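Local coordinates for protein putrescine aminotransferase (Halomonas elongata DSM 2581, PDB 6GWI) that probably transfers amino groups between amines such as putrescine and keto or aldehyde acceptors, using bound pyridoxal-5'-phosphate as cofactor, at residues Arg390-Arg402 with Val411-Pro423. Numbering follows the deposited sequence.
Sequences RFDKSLGAGNLCR and VMRSVGDTMIISP
Asp417, at the type II' turn joining strands 413-415 and 418-421, reaches the first turn of helix 397-407: its OD1 accepts a hydrogen bond from Gly398 N at 3.0 Å, the N-H coming from above the carboxylate plane. In this class-III aminotransferase the helix packs on the hairpin that ends the antiparallel sheet 367-373, 376-381, 418-421, 413-415, the last strand outermost within the chain. Gly398 lies so close to the hairpin that a CB would run into Gly416 O; instead its CA donates a CH...O contact to that oxygen. Ser414 OG donates a hydrogen bond to Asn399 OD1 (2.9 Å), in the plane of the amide carbonyl. Arg402 CB lies near Ser414 OG and Met412 O. CG, anti to the backbone N (chi1 173°), passes 3.5 Å from Met412 O, which is buried without a polar partner. CD sits over one face of the Arg413 guanidinium, offset toward its rim, 3.4 Å from Arg413 NH1. A bend at chi3 (71°) takes NE and CZ past Ser414 OG at longer range and lays the Arg402 guanidinium across Asn399 CB; at its edge NH1 bonds a water (3.0 Å) that donates onward to Ser414 O. An alanine replacing Arg402 would probably deprive that water of an N-H donor and bare the face of Arg413 that CD covers. Deeper in, the Met419 thioether packs against the helix, SD near Gly398 O and CE 3.8 Å from Cys401 SG, with Leu381 touching both side chains. At the other end Arg390 passes alongside Asp417, its charge paired with Glu380 and its NH1 bonded to Leu381 O. Arg402 NH1 and Arg413 NH2 approach to 3.8 Å, their guanidinium planes 17° apart; the water on Arg402 and the cation-pi contact of Arg413 with Phe86 of the second subunit probably temper this repulsion at the dimer interface.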
loop_
_atom_site.group_PDB
_atom_site.type_symbol
_atom_site.label_atom_id
_atom_site.label_comp_id
_atom_site.label_asym_id
_atom_site.label_seq_id
_atom_site.Cartn_x
_atom_site.Cartn_y
_atom_site.Cartn_z
ATOM N N ARG B 390 26.218 27.956 -4.216
ATOM C CA ARG B 390 26.161 26.607 -4.754
ATOM C C ARG B 390 26.949 26.504 -6.055
ATOM O O ARG B 390 27.106 27.481 -6.792
ATOM C CB ARG B 390 24.711 26.189 -5.013
ATOM C CG ARG B 390 23.822 26.126 -3.785
ATOM C CD ARG B 390 24.132 24.886 -2.961
ATOM N NE ARG B 390 23.045 24.550 -2.047
ATOM C CZ ARG B 390 23.073 23.536 -1.187
ATOM N NH1 ARG B 390 24.137 22.745 -1.116
ATOM N NH2 ARG B 390 22.032 23.311 -0.399
ATOM N N PHE B 391 27.445 25.300 -6.330
ATOM C CA PHE B 391 27.803 24.951 -7.697
ATOM C C PHE B 391 26.584 25.114 -8.597
ATOM O O PHE B 391 25.445 24.882 -8.185
ATOM C CB PHE B 391 28.333 23.518 -7.773
ATOM C CG PHE B 391 29.734 23.356 -7.247
ATOM C CD1 PHE B 391 30.820 23.755 -8.012
ATOM C CD2 PHE B 391 29.969 22.801 -6.000
ATOM C CE1 PHE B 391 32.112 23.608 -7.542
ATOM C CE2 PHE B 391 31.262 22.652 -5.523
ATOM C CZ PHE B 391 32.334 23.057 -6.296
ATOM N N ASP B 392 26.834 25.521 -9.839
ATOM C CA ASP B 392 25.752 25.705 -10.799
ATOM C C ASP B 392 24.930 24.428 -10.918
ATOM O O ASP B 392 25.473 23.320 -10.923
ATOM C CB ASP B 392 26.326 26.104 -12.156
ATOM C CG ASP B 392 27.347 27.224 -12.049
ATOM O OD1 ASP B 392 26.943 28.404 -12.018
ATOM O OD2 ASP B 392 28.556 26.918 -11.967
ATOM N N LYS B 393 23.605 24.590 -11.009
ATOM C CA LYS B 393 22.709 23.438 -11.014
ATOM C C LYS B 393 23.067 22.442 -12.112
ATOM O O LYS B 393 23.000 21.226 -11.902
ATOM C CB LYS B 393 21.260 23.903 -11.183
ATOM C CG LYS B 393 20.226 22.824 -10.884
ATOM C CD LYS B 393 18.795 23.312 -11.095
ATOM C CE LYS B 393 18.393 24.378 -10.085
ATOM N NZ LYS B 393 16.928 24.659 -10.127
ATOM N N SER B 394 23.461 22.937 -13.288
ATOM C CA SER B 394 23.751 22.050 -14.409
ATOM C C SER B 394 24.935 21.130 -14.141
ATOM O O SER B 394 25.078 20.110 -14.825
ATOM C CB SER B 394 24.023 22.869 -15.673
ATOM O OG SER B 394 25.206 23.639 -15.536
ATOM N N LEU B 395 25.788 21.461 -13.172
ATOM C CA LEU B 395 26.957 20.635 -12.894
ATOM C C LEU B 395 26.623 19.395 -12.074
ATOM O O LEU B 395 27.430 18.460 -12.037
ATOM C CB LEU B 395 28.014 21.472 -12.169
ATOM C CG LEU B 395 28.597 22.644 -12.968
ATOM C CD1 LEU B 395 29.550 23.464 -12.108
ATOM C CD2 LEU B 395 29.302 22.162 -14.227
ATOM N N GLY B 396 25.456 19.357 -11.433
ATOM C CA GLY B 396 25.051 18.196 -10.665
ATOM C C GLY B 396 26.083 17.768 -9.643
ATOM O O GLY B 396 26.461 16.593 -9.588
ATOM N N ALA B 397 26.543 18.716 -8.825
ATOM C CA ALA B 397 27.555 18.406 -7.822
ATOM C C ALA B 397 27.117 17.251 -6.930
ATOM O O ALA B 397 27.912 16.356 -6.625
ATOM C CB ALA B 397 27.852 19.648 -6.979
ATOM N N GLY B 398 25.854 17.261 -6.495
ATOM C CA GLY B 398 25.386 16.224 -5.589
ATOM C C GLY B 398 25.318 14.856 -6.245
ATOM O O GLY B 398 25.751 13.856 -5.667
ATOM N N ASN B 399 24.769 14.792 -7.461
ATOM C CA ASN B 399 24.703 13.518 -8.170
ATOM C C ASN B 399 26.098 12.980 -8.462
ATOM O O ASN B 399 26.326 11.765 -8.408
ATOM C CB ASN B 399 23.911 13.673 -9.467
ATOM C CG ASN B 399 22.454 14.000 -9.225
ATOM O OD1 ASN B 399 21.950 13.858 -8.110
ATOM N ND2 ASN B 399 21.764 14.429 -10.272
ATOM N N LEU B 400 27.039 13.865 -8.800
ATOM C CA LEU B 400 28.412 13.431 -9.033
ATOM C C LEU B 400 29.021 12.852 -7.764
ATOM O O LEU B 400 29.637 11.780 -7.790
ATOM C CB LEU B 400 29.255 14.598 -9.549
ATOM C CG LEU B 400 30.735 14.286 -9.781
ATOM C CD1 LEU B 400 30.911 13.139 -10.769
ATOM C CD2 LEU B 400 31.461 15.529 -10.276
ATOM N N CYS B 401 28.870 13.556 -6.639
ATOM C CA CYS B 401 29.351 13.026 -5.369
ATOM C C CYS B 401 28.689 11.692 -5.048
ATOM O O CYS B 401 29.350 10.763 -4.571
ATOM C CB CYS B 401 29.094 14.031 -4.249
ATOM S SG CYS B 401 29.845 13.571 -2.674
ATOM N N ARG B 402 27.381 11.583 -5.302
ATOM C CA ARG B 402 26.659 10.338 -5.056
ATOM C C ARG B 402 27.240 9.184 -5.866
ATOM O O ARG B 402 27.445 8.083 -5.341
ATOM C CB ARG B 402 25.180 10.531 -5.396
ATOM C CG ARG B 402 24.335 9.267 -5.347
ATOM C CD ARG B 402 23.046 9.473 -6.121
ATOM N NE ARG B 402 23.306 9.540 -7.555
ATOM C CZ ARG B 402 22.457 10.031 -8.451
ATOM N NH1 ARG B 402 21.282 10.510 -8.063
ATOM N NH2 ARG B 402 22.788 10.046 -9.735
ATOM N N VAL B 411 26.998 3.824 -0.257
ATOM C CA VAL B 411 25.705 4.389 -0.626
ATOM C C VAL B 411 25.487 5.645 0.213
ATOM O O VAL B 411 25.254 5.569 1.421
ATOM C CB VAL B 411 24.559 3.391 -0.422
ATOM C CG1 VAL B 411 23.228 4.036 -0.816
ATOM C CG2 VAL B 411 24.796 2.130 -1.232
ATOM N N MET B 412 25.567 6.803 -0.433
ATOM C CA MET B 412 25.185 8.079 0.161
ATOM C C MET B 412 24.448 8.873 -0.903
ATOM O O MET B 412 25.014 9.170 -1.960
ATOM C CB MET B 412 26.413 8.825 0.684
ATOM C CG MET B 412 26.164 10.241 1.171
ATOM S SD MET B 412 27.467 10.749 2.306
ATOM C CE MET B 412 28.909 10.472 1.292
ATOM N N ARG B 413 23.190 9.205 -0.627
ATOM C CA ARG B 413 22.310 9.771 -1.636
ATOM C C ARG B 413 22.424 11.290 -1.700
ATOM O O ARG B 413 22.966 11.948 -0.810
ATOM C CB ARG B 413 20.859 9.369 -1.376
ATOM C CG ARG B 413 20.611 7.873 -1.455
ATOM C CD ARG B 413 21.021 7.261 -2.798
ATOM N NE ARG B 413 20.150 7.650 -3.905
ATOM C CZ ARG B 413 20.362 7.309 -5.173
ATOM N NH1 ARG B 413 21.416 6.570 -5.494
ATOM N NH2 ARG B 413 19.523 7.702 -6.121
ATOM N N SER B 414 21.891 11.842 -2.787
ATOM C CA SER B 414 21.910 13.272 -3.052
ATOM C C SER B 414 20.489 13.771 -3.263
ATOM O O SER B 414 19.713 13.155 -3.999
ATOM C CB SER B 414 22.767 13.575 -4.284
ATOM O OG SER B 414 22.311 12.835 -5.405
ATOM N N VAL B 415 20.150 14.874 -2.602
ATOM C CA VAL B 415 18.934 15.634 -2.885
ATOM C C VAL B 415 19.419 16.993 -3.373
ATOM O O VAL B 415 19.837 17.838 -2.571
ATOM C CB VAL B 415 18.019 15.762 -1.665
ATOM C CG1 VAL B 415 16.770 16.567 -2.023
ATOM C CG2 VAL B 415 17.639 14.378 -1.138
ATOM N N GLY B 416 19.371 17.207 -4.680
ATOM C CA GLY B 416 20.077 18.339 -5.256
ATOM C C GLY B 416 21.547 18.257 -4.883
ATOM O O GLY B 416 22.233 17.269 -5.174
ATOM N N ASP B 417 22.043 19.291 -4.202
ATOM C CA ASP B 417 23.429 19.345 -3.755
ATOM C C ASP B 417 23.565 19.064 -2.260
ATOM O O ASP B 417 24.525 19.512 -1.624
ATOM C CB ASP B 417 24.039 20.703 -4.104
ATOM C CG ASP B 417 24.377 20.834 -5.584
ATOM O OD1 ASP B 417 24.288 19.825 -6.316
ATOM O OD2 ASP B 417 24.731 21.951 -6.016
ATOM N N THR B 418 22.610 18.333 -1.689
ATOM C CA THR B 418 22.662 17.878 -0.305
ATOM C C THR B 418 22.917 16.375 -0.293
ATOM O O THR B 418 22.157 15.612 -0.896
ATOM C CB THR B 418 21.359 18.198 0.430
ATOM O OG1 THR B 418 21.078 19.598 0.320
ATOM C CG2 THR B 418 21.453 17.805 1.902
ATOM N N MET B 419 23.983 15.955 0.380
ATOM C CA MET B 419 24.259 14.539 0.586
ATOM C C MET B 419 23.595 14.090 1.883
ATOM O O MET B 419 23.533 14.854 2.847
ATOM C CB MET B 419 25.766 14.286 0.649
ATOM C CG MET B 419 26.561 14.916 -0.493
ATOM S SD MET B 419 25.955 14.500 -2.141
ATOM C CE MET B 419 26.183 12.723 -2.165
ATOM N N ILE B 420 23.077 12.859 1.898
ATOM C CA ILE B 420 22.339 12.348 3.048
ATOM C C ILE B 420 22.766 10.917 3.347
ATOM O O ILE B 420 23.077 10.138 2.440
ATOM C CB ILE B 420 20.805 12.416 2.826
ATOM C CG1 ILE B 420 20.403 11.595 1.598
ATOM C CG2 ILE B 420 20.350 13.866 2.682
ATOM C CD1 ILE B 420 18.905 11.469 1.403
ATOM N N ILE B 421 22.766 10.569 4.635
ATOM C CA ILE B 421 23.018 9.204 5.076
ATOM C C ILE B 421 21.982 8.833 6.129
ATOM O O ILE B 421 21.455 9.693 6.841
ATOM C CB ILE B 421 24.445 9.011 5.643
ATOM C CG1 ILE B 421 24.709 9.976 6.801
ATOM C CG2 ILE B 421 25.479 9.198 4.543
ATOM C CD1 ILE B 421 25.883 9.573 7.663
ATOM N N SER B 422 21.698 7.537 6.222
ATOM C CA SER B 422 20.753 6.977 7.181
ATOM C C SER B 422 21.119 5.511 7.396
ATOM O O SER B 422 20.370 4.617 6.979
ATOM C CB SER B 422 19.316 7.121 6.676
ATOM O OG SER B 422 18.395 6.485 7.547
ATOM N N PRO B 423 22.259 5.224 8.017
ATOM C CA PRO B 423 22.759 3.841 8.059
ATOM C C PRO B 423 21.960 2.991 9.027
ATOM O O PRO B 423 21.173 3.518 9.829
ATOM C CB PRO B 423 24.215 4.003 8.529
ATOM C CG PRO B 423 24.242 5.308 9.255
ATOM C CD PRO B 423 23.216 6.186 8.594
HETATM O O HOH W 1 19.982 10.859 -5.345
#